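Local atomic coordinates of DNA repair protein RAD2 (Saccharomyces cerevisiae, PDB entry 4Q0W), a protein that cuts single-stranded DNA as a magnesium-dependent endonuclease in the incision step of excision repair of damaged DNA. Residues 60-65 / 355-360; 80-85 / 311-316; 258-261 / 265-268. One frame throughout, in Å; residues are numbered along the deposited sequence.

Contact 1: residues 60-65 / 355-360; sequences RICKLL and DEILIP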
loop_
_atom_site.group_PDB
_atom_site.type_symbol
_atom_site.label_atom_id
_atom_site.label_comp_id
_atom_site.label_asym_id
_atom_site.label_seq_id
_atom_site.Cartn_x
_atom_site.Cartn_y
_atom_site.Cartn_z
ATOM N N ARG A 60 -8.886 -32.720 -11.054
ATOM C CA ARG A 60 -7.492 -32.392 -11.344
ATOM C C ARG A 60 -6.744 -33.584 -11.936
ATOM O O ARG A 60 -5.940 -33.425 -12.853
ATOM C CB ARG A 60 -6.785 -31.853 -10.091
ATOM C CG ARG A 60 -7.318 -30.498 -9.664
ATOM C CD ARG A 60 -6.439 -29.851 -8.603
ATOM N NE ARG A 60 -6.879 -28.498 -8.293
ATOM C CZ ARG A 60 -6.276 -27.708 -7.410
ATOM N NH1 ARG A 60 -5.204 -28.138 -6.762
ATOM N NH2 ARG A 60 -6.743 -26.489 -7.177
ATOM N N ILE A 61 -7.016 -34.778 -11.415
ATOM C CA ILE A 61 -6.393 -35.996 -11.936
ATOM C C ILE A 61 -6.758 -36.175 -13.413
ATOM O O ILE A 61 -5.912 -36.523 -14.243
ATOM C CB ILE A 61 -6.852 -37.234 -11.139
ATOM C CG1 ILE A 61 -6.182 -37.265 -9.762
ATOM C CG2 ILE A 61 -6.554 -38.531 -11.898
ATOM C CD1 ILE A 61 -6.833 -38.266 -8.787
ATOM N N CYS A 62 -8.022 -35.926 -13.738
ATOM C CA CYS A 62 -8.486 -36.086 -15.107
ATOM C C CYS A 62 -7.794 -35.081 -16.036
ATOM O O CYS A 62 -7.453 -35.419 -17.163
ATOM C CB CYS A 62 -10.008 -35.949 -15.171
ATOM S SG CYS A 62 -10.879 -37.381 -14.438
ATOM N N LYS A 63 -7.579 -33.858 -15.558
ATOM C CA LYS A 63 -6.905 -32.843 -16.368
ATOM C C LYS A 63 -5.485 -33.303 -16.702
ATOM O O LYS A 63 -5.079 -33.274 -17.863
ATOM C CB LYS A 63 -6.903 -31.481 -15.662
ATOM C CG LYS A 63 -6.277 -30.348 -16.500
ATOM C CD LYS A 63 -6.528 -28.974 -15.878
ATOM C CE LYS A 63 -5.809 -27.865 -16.648
ATOM N NZ LYS A 63 -6.042 -26.513 -16.060
ATOM N N LEU A 64 -4.754 -33.766 -15.687
ATOM C CA LEU A 64 -3.406 -34.296 -15.886
ATOM C C LEU A 64 -3.405 -35.457 -16.887
ATOM O O LEU A 64 -2.581 -35.499 -17.808
ATOM C CB LEU A 64 -2.801 -34.749 -14.545
ATOM C CG LEU A 64 -2.598 -33.664 -13.470
ATOM C CD1 LEU A 64 -2.221 -34.265 -12.127
ATOM C CD2 LEU A 64 -1.547 -32.653 -13.913
ATOM N N LEU A 65 -4.333 -36.392 -16.712
ATOM C CA LEU A 65 -4.363 -37.567 -17.568
ATOM C C LEU A 65 -4.766 -37.193 -18.990
ATOM O O LEU A 65 -4.250 -37.761 -19.961
ATOM C CB LEU A 65 -5.285 -38.646 -16.990
ATOM C CG LEU A 65 -4.766 -39.375 -15.750
ATOM C CD1 LEU A 65 -5.720 -40.495 -15.302
ATOM C CD2 LEU A 65 -3.346 -39.918 -15.965
ATOM N N ASP A 355 -18.161 -43.203 -16.657
ATOM C CA ASP A 355 -17.710 -43.709 -17.945
ATOM C C ASP A 355 -17.505 -42.583 -18.960
ATOM O O ASP A 355 -16.516 -42.560 -19.677
ATOM C CB ASP A 355 -18.725 -44.718 -18.498
ATOM C CG ASP A 355 -18.597 -46.088 -17.863
ATOM O OD1 ASP A 355 -17.873 -46.213 -16.848
ATOM O OD2 ASP A 355 -19.220 -47.050 -18.378
ATOM N N GLU A 356 -18.450 -41.652 -19.006
ATOM C CA GLU A 356 -18.428 -40.585 -19.991
ATOM C C GLU A 356 -17.123 -39.801 -19.896
ATOM O O GLU A 356 -16.576 -39.368 -20.912
ATOM C CB GLU A 356 -19.621 -39.667 -19.769
ATOM C CG GLU A 356 -19.744 -38.537 -20.766
ATOM C CD GLU A 356 -21.052 -37.791 -20.606
ATOM O OE1 GLU A 356 -21.726 -38.000 -19.571
ATOM O OE2 GLU A 356 -21.407 -37.007 -21.515
ATOM N N ILE A 357 -16.616 -39.655 -18.671
ATOM C CA ILE A 357 -15.368 -38.938 -18.422
ATOM C C ILE A 357 -14.146 -39.852 -18.526
ATOM O O ILE A 357 -13.132 -39.480 -19.115
ATOM C CB ILE A 357 -15.400 -38.233 -17.037
ATOM C CG1 ILE A 357 -16.452 -37.119 -17.040
ATOM C CG2 ILE A 357 -14.034 -37.665 -16.677
ATOM C CD1 ILE A 357 -16.858 -36.630 -15.662
ATOM N N LEU A 358 -14.248 -41.057 -17.977
ATOM C CA LEU A 358 -13.075 -41.905 -17.788
ATOM C C LEU A 358 -12.650 -42.706 -19.022
ATOM O O LEU A 358 -11.454 -42.899 -19.261
ATOM C CB LEU A 358 -13.289 -42.851 -16.597
ATOM C CG LEU A 358 -13.306 -42.230 -15.197
ATOM C CD1 LEU A 358 -13.643 -43.294 -14.156
ATOM C CD2 LEU A 358 -11.948 -41.578 -14.875
ATOM N N ILE A 359 -13.622 -43.184 -19.792
ATOM C CA ILE A 359 -13.320 -44.005 -20.971
ATOM C C ILE A 359 -12.380 -43.324 -21.990
ATOM O O ILE A 359 -11.414 -43.953 -22.438
ATOM C CB ILE A 359 -14.613 -44.576 -21.633
ATOM C CG1 ILE A 359 -15.234 -45.648 -20.733
ATOM C CG2 ILE A 359 -14.309 -45.179 -22.995
ATOM C CD1 ILE A 359 -16.610 -46.122 -21.184
ATOM N N PRO A 360 -12.639 -42.045 -22.345
ATOM C CA PRO A 360 -11.685 -41.362 -23.237
ATOM C C PRO A 360 -10.268 -41.275 -22.659
ATOM O O PRO A 360 -9.305 -41.288 -23.425
ATOM C CB PRO A 360 -12.271 -39.952 -23.371
ATOM C CG PRO A 360 -13.729 -40.120 -23.105
ATOM C CD PRO A 360 -13.821 -41.206 -22.066
#
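Cys-62 faces Ile-357 and Leu-358 where helix 52-66 of the N-domain meets helix 351-361 near the end of the chain. The two CA atoms nearest each other are those of Cys-62 and Leu-358, 7.9 Å apart. Along the first segment, Ile-61 comes before the contact and, like Leu-64 after it, packs on Phe-73 of strand 70-75. This ties the helix to the central sheet.

Cys-62 carries the contact. Its CB points toward the other helix, and SG lies anti to its carbonyl carbon (chi1 -72°). The sulfur reaches the CG2 methyl of Ile-357, with SG and CG2 3.9 Å apart. That methyl is the branch of Ile-357 that stands anti to the backbone N, while CG1 lies beside the backbone N and anti to the carbonyl carbon. A second, looser approach comes from Leu-358: its CD2 lies 4.4 Å from SG of Cys-62. The side chain of Leu-358 starts off to one side, but its CD2 ends nearer the sulfur than its CB direction would place it. Both residues also touch Phe-58, one turn earlier on helix 52-66. Leu-358 is covered further by Leu-336 and Leu-339 of helix 336-347.

Past Cys-62 the helix runs on without a break. N of Leu-65 donates to the carbonyl O of Ile-61, 2.9 Å away.

No hydrogen bond or salt bridge joins the two segments, and they bury just 82 Å² together. Cys-62 and Leu-358 are buried, while Ile-357 remains partly exposed. The sulfur acts here as an apolar surface for two methyl groups. The attachment of the C-terminal helix at this place therefore rests on van der Waals packing.

Contact 2: residues 80-85 / 311-316; sequences PVLKRE and VMVYDA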
loop_
_atom_site.group_PDB
_atom_site.type_symbol
_atom_site.label_atom_id
_atom_site.label_comp_id
_atom_site.label_asym_id
_atom_site.label_seq_id
_atom_site.Cartn_x
_atom_site.Cartn_y
_atom_site.Cartn_z
ATOM N N PRO A 80 8.052 -29.529 10.060
ATOM C CA PRO A 80 9.387 -29.330 10.641
ATOM C C PRO A 80 9.318 -28.418 11.862
ATOM O O PRO A 80 8.494 -27.510 11.888
ATOM C CB PRO A 80 10.163 -28.649 9.511
ATOM C CG PRO A 80 9.467 -29.142 8.242
ATOM C CD PRO A 80 8.007 -29.187 8.624
ATOM N N VAL A 81 10.151 -28.681 12.864
ATOM C CA VAL A 81 10.143 -27.911 14.107
ATOM C C VAL A 81 10.283 -26.397 13.841
ATOM O O VAL A 81 9.577 -25.583 14.441
ATOM C CB VAL A 81 11.286 -28.393 15.042
ATOM C CG1 VAL A 81 11.418 -27.482 16.277
ATOM C CG2 VAL A 81 11.060 -29.843 15.467
ATOM N N LEU A 82 11.175 -26.028 12.928
ATOM C CA LEU A 82 11.438 -24.613 12.649
ATOM C C LEU A 82 10.178 -23.895 12.137
ATOM O O LEU A 82 9.925 -22.730 12.472
ATOM C CB LEU A 82 12.610 -24.462 11.664
ATOM C CG LEU A 82 12.986 -23.018 11.293
ATOM C CD1 LEU A 82 13.239 -22.173 12.547
ATOM C CD2 LEU A 82 14.205 -22.983 10.393
ATOM N N LYS A 83 9.393 -24.598 11.328
ATOM C CA LYS A 83 8.107 -24.083 10.861
ATOM C C LYS A 83 7.118 -23.882 12.012
ATOM O O LYS A 83 6.492 -22.828 12.128
ATOM C CB LYS A 83 7.507 -25.032 9.810
ATOM C CG LYS A 83 6.164 -24.551 9.246
ATOM C CD LYS A 83 5.793 -25.290 7.945
ATOM C CE LYS A 83 4.470 -24.777 7.353
ATOM N NZ LYS A 83 4.032 -25.605 6.183
ATOM N N ARG A 84 6.979 -24.893 12.870
ATOM C CA ARG A 84 6.055 -24.794 14.000
ATOM C C ARG A 84 6.441 -23.602 14.871
ATOM O O ARG A 84 5.578 -22.834 15.320
ATOM C CB ARG A 84 6.049 -26.104 14.812
ATOM C CG ARG A 84 4.985 -26.147 15.924
ATOM C CD ARG A 84 4.754 -27.565 16.464
ATOM N NE ARG A 84 6.002 -28.309 16.636
ATOM C CZ ARG A 84 6.762 -28.264 17.728
ATOM N NH1 ARG A 84 7.881 -28.974 17.782
ATOM N NH2 ARG A 84 6.408 -27.507 18.765
ATOM N N GLU A 85 7.745 -23.422 15.073
ATOM C CA GLU A 85 8.224 -22.325 15.909
ATOM C C GLU A 85 7.972 -20.969 15.259
ATOM O O GLU A 85 7.489 -20.043 15.916
ATOM C CB GLU A 85 9.712 -22.513 16.217
ATOM C CG GLU A 85 9.980 -23.714 17.137
ATOM C CD GLU A 85 11.455 -24.059 17.238
ATOM O OE1 GLU A 85 11.817 -24.828 18.158
ATOM O OE2 GLU A 85 12.241 -23.571 16.391
ATOM N N VAL A 311 21.718 -20.045 10.483
ATOM C CA VAL A 311 22.115 -21.331 9.927
ATOM C C VAL A 311 20.966 -22.339 10.039
ATOM O O VAL A 311 20.871 -23.259 9.227
ATOM C CB VAL A 311 23.408 -21.900 10.575
ATOM C CG1 VAL A 311 23.180 -22.223 12.048
ATOM C CG2 VAL A 311 23.881 -23.154 9.821
ATOM N N MET A 312 20.094 -22.175 11.037
ATOM C CA MET A 312 18.947 -23.080 11.163
ATOM C C MET A 312 18.030 -22.963 9.936
ATOM O O MET A 312 17.531 -23.966 9.427
ATOM C CB MET A 312 18.133 -22.792 12.428
ATOM C CG MET A 312 18.873 -22.980 13.739
ATOM S SD MET A 312 19.631 -24.620 13.867
ATOM C CE MET A 312 18.195 -25.686 13.919
ATOM N N VAL A 313 17.795 -21.735 9.487
ATOM C CA VAL A 313 17.007 -21.497 8.278
ATOM C C VAL A 313 17.732 -22.105 7.077
ATOM O O VAL A 313 17.132 -22.831 6.281
ATOM C CB VAL A 313 16.783 -19.984 8.035
ATOM C CG1 VAL A 313 16.165 -19.742 6.659
ATOM C CG2 VAL A 313 15.903 -19.367 9.142
ATOM N N TYR A 314 19.024 -21.798 6.949
ATOM C CA TYR A 314 19.827 -22.288 5.831
ATOM C C TYR A 314 19.870 -23.815 5.788
ATOM O O TYR A 314 19.664 -24.446 4.725
ATOM C CB TYR A 314 21.239 -21.693 5.924
ATOM C CG TYR A 314 22.110 -21.970 4.729
ATOM C CD1 TYR A 314 21.822 -21.418 3.492
ATOM C CD2 TYR A 314 23.224 -22.781 4.834
ATOM C CE1 TYR A 314 22.624 -21.669 2.394
ATOM C CE2 TYR A 314 24.025 -23.046 3.743
ATOM C CZ TYR A 314 23.722 -22.483 2.528
ATOM O OH TYR A 314 24.523 -22.735 1.441
ATOM N N ASP A 315 20.106 -24.424 6.945
ATOM C CA ASP A 315 20.131 -25.876 7.015
ATOM C C ASP A 315 18.769 -26.496 6.686
ATOM O O ASP A 315 18.703 -27.557 6.066
ATOM C CB ASP A 315 20.594 -26.342 8.388
ATOM C CG ASP A 315 20.632 -27.857 8.501
ATOM O OD1 ASP A 315 21.561 -28.477 7.939
ATOM O OD2 ASP A 315 19.734 -28.434 9.146
ATOM N N ALA A 316 17.686 -25.842 7.109
ATOM C CA ALA A 316 16.341 -26.394 6.909
ATOM C C ALA A 316 15.983 -26.432 5.424
ATOM O O ALA A 316 15.293 -27.347 4.956
ATOM C CB ALA A 316 15.301 -25.588 7.688
#
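Leu-82 packs against Met-312, Val-313 and Ala-316 through one methyl group, CD2. The apolar contacts come first. CD2 of Leu-82 lies 3.9 Å from CB of Ala-316 and 4.2 Å from CG2 of Val-313. CD2 of Leu-82 is farther from CB of Met-312, 4.4 Å. Ala-316 and Met-312 are one turn apart, so the methyl rests on the side of that turn. Leu-82 has CG anti to its backbone N (chi1 -180°), and this extends the side chain from helix 81-98 to the other helix.

The second kind of contact is with main chain. CD2 of Leu-82 comes within 3.6 Å of the carbonyl O of Met-312 and 3.8 Å of CA of Val-313. O of Met-312 already accepts the N-H of Ala-316 in its own helix, 3.0 Å from N. No hydrogen bond crosses between the segments.

The axes of the segments 81-85 and 311-316 approach to 11.2 Å, their N-to-C directions 129° apart, with one leucine bridging the interval. Tyr-244, in a loop, touches Leu-82 and Ala-316. Val-313 also leans on Gln-238 of helix 230-240. Helix 81-98 follows strand 70-75 of the central sheet and probably corresponds to part of the helical gateway of FEN1 relatives. Contact 2 thus sets the start of that helix against helix 311-318, with helix 230-240 behind the latter.

Contact 3: residues 258-261 / 265-268; sequences EVIA and NLKN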
loop_
_atom_site.group_PDB
_atom_site.type_symbol
_atom_site.label_atom_id
_atom_site.label_comp_id
_atom_site.label_asym_id
_atom_site.label_seq_id
_atom_site.Cartn_x
_atom_site.Cartn_y
_atom_site.Cartn_z
ATOM N N GLU A 258 17.183 -5.034 -3.094
ATOM C CA GLU A 258 18.239 -4.023 -3.009
ATOM C C GLU A 258 19.334 -4.443 -2.030
ATOM O O GLU A 258 20.528 -4.308 -2.327
ATOM C CB GLU A 258 17.666 -2.667 -2.595
ATOM C CG GLU A 258 16.901 -1.954 -3.699
ATOM C CD GLU A 258 16.176 -0.711 -3.203
ATOM O OE1 GLU A 258 16.259 -0.408 -1.988
ATOM O OE2 GLU A 258 15.518 -0.043 -4.030
ATOM N N VAL A 259 18.929 -4.952 -0.865
ATOM C CA VAL A 259 19.890 -5.418 0.133
ATOM C C VAL A 259 20.831 -6.497 -0.425
ATOM O O VAL A 259 22.059 -6.437 -0.255
ATOM C CB VAL A 259 19.170 -5.942 1.397
ATOM C CG1 VAL A 259 20.116 -6.763 2.262
ATOM C CG2 VAL A 259 18.581 -4.781 2.192
ATOM N N ILE A 260 20.262 -7.489 -1.096
ATOM C CA ILE A 260 21.082 -8.567 -1.644
ATOM C C ILE A 260 22.007 -8.023 -2.738
ATOM O O ILE A 260 23.178 -8.386 -2.810
ATOM C CB ILE A 260 20.210 -9.705 -2.202
ATOM C CG1 ILE A 260 19.344 -10.291 -1.092
ATOM C CG2 ILE A 260 21.065 -10.794 -2.848
ATOM C CD1 ILE A 260 20.134 -10.792 0.110
ATOM N N ALA A 261 21.483 -7.135 -3.578
ATOM C CA ALA A 261 22.281 -6.549 -4.655
ATOM C C ALA A 261 23.431 -5.698 -4.113
ATOM O O ALA A 261 24.567 -5.800 -4.579
ATOM C CB ALA A 261 21.393 -5.720 -5.585
ATOM N N ASN A 265 25.484 -10.470 0.535
ATOM C CA ASN A 265 24.891 -11.407 1.482
ATOM C C ASN A 265 24.541 -10.756 2.823
ATOM O O ASN A 265 24.944 -9.621 3.090
ATOM C CB ASN A 265 25.764 -12.665 1.667
ATOM C CG ASN A 265 27.087 -12.387 2.401
ATOM O OD1 ASN A 265 27.166 -11.561 3.326
ATOM N ND2 ASN A 265 28.132 -13.094 1.987
ATOM N N LEU A 266 23.829 -11.499 3.668
ATOM C CA LEU A 266 23.278 -10.962 4.904
ATOM C C LEU A 266 24.345 -10.690 5.961
ATOM O O LEU A 266 24.174 -9.808 6.798
ATOM C CB LEU A 266 22.232 -11.928 5.476
ATOM C CG LEU A 266 20.996 -12.146 4.591
ATOM C CD1 LEU A 266 19.982 -13.038 5.280
ATOM C CD2 LEU A 266 20.360 -10.806 4.211
ATOM N N LYS A 267 25.425 -11.468 5.946
ATOM C CA LYS A 267 26.535 -11.240 6.875
ATOM C C LYS A 267 27.156 -9.873 6.599
ATOM O O LYS A 267 27.370 -9.070 7.524
ATOM C CB LYS A 267 27.598 -12.344 6.763
ATOM C CG LYS A 267 28.885 -12.043 7.568
ATOM C CD LYS A 267 28.623 -12.021 9.082
ATOM C CE LYS A 267 29.875 -11.597 9.891
ATOM N NZ LYS A 267 31.153 -12.209 9.384
ATOM N N ASN A 268 27.410 -9.600 5.322
ATOM C CA ASN A 268 27.922 -8.296 4.915
ATOM C C ASN A 268 26.961 -7.168 5.272
ATOM O O ASN A 268 27.383 -6.092 5.705
ATOM C CB ASN A 268 28.263 -8.276 3.416
ATOM C CG ASN A 268 29.289 -9.336 3.040
ATOM O OD1 ASN A 268 29.940 -9.918 3.914
ATOM N ND2 ASN A 268 29.431 -9.598 1.743
#
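The backbone turns tightly from Ile-260 and Val-259 on helix 253-263 to Leu-266 on the next helix, bringing CA of Ile-260 within 5.7 Å of CA of Asn-265. Across the turn the contact is apolar. CD1 of Ile-260 meets CD2 of Leu-266 at 4.1 Å, and the two side chains cross obliquely. CG1 of Val-259 stands near the same CD2 of Leu-266, at 4.5 Å. CG1 of Ile-260 stands anti to the carbonyl carbon (chi1 -60°), and the chain bends again about the CB-CG1 bond, which brings CD1 to Leu-266. Helix 230-240 covers the group through Leu-236, Gln-238 and Leu-239.

Polar groups fix the start of the second helix. Asn-265 is its N-cap: OD1 of Asn-265 accepts the N-H of Asn-268 at 2.8 Å from N. The bond is nearly straight, 173° at the hydrogen. Glu-235 takes the N-H of Leu-266, and ND2 of Asn-268 bonds back to the carbonyl O of Phe-263.

This is a tight junction between two consecutive helices, the second N-capped by Asn-265. Helices 230-240 and 253-263 probably form the helix-two-turn-helix motif of the XPG/RAD2 family, which binds DNA and a potassium ion; the contact lies where the chain leaves it.

In the fold
Contacts 2 and 3 are both nested inside the long loop of chain closed by contact 1. Contact 1 lies on the opposite side of the chain's centre from both, its centre about 40 Å from that of contact 2 and 49 Å from that of contact 3. Contacts 2 and 3 are closer, about 21 Å between centres, and helix 230-240 borders both. Contact 2 is nearest the active site: the side chain of Ala-316 is about 11 Å from the bound calcium ion, which Glu-173 and Asp-194 hold. In contact 3, the side chain of Val-259 is about 11 Å from the potassium ion. Each contact comes within about 5 to 6 Å of the DNA.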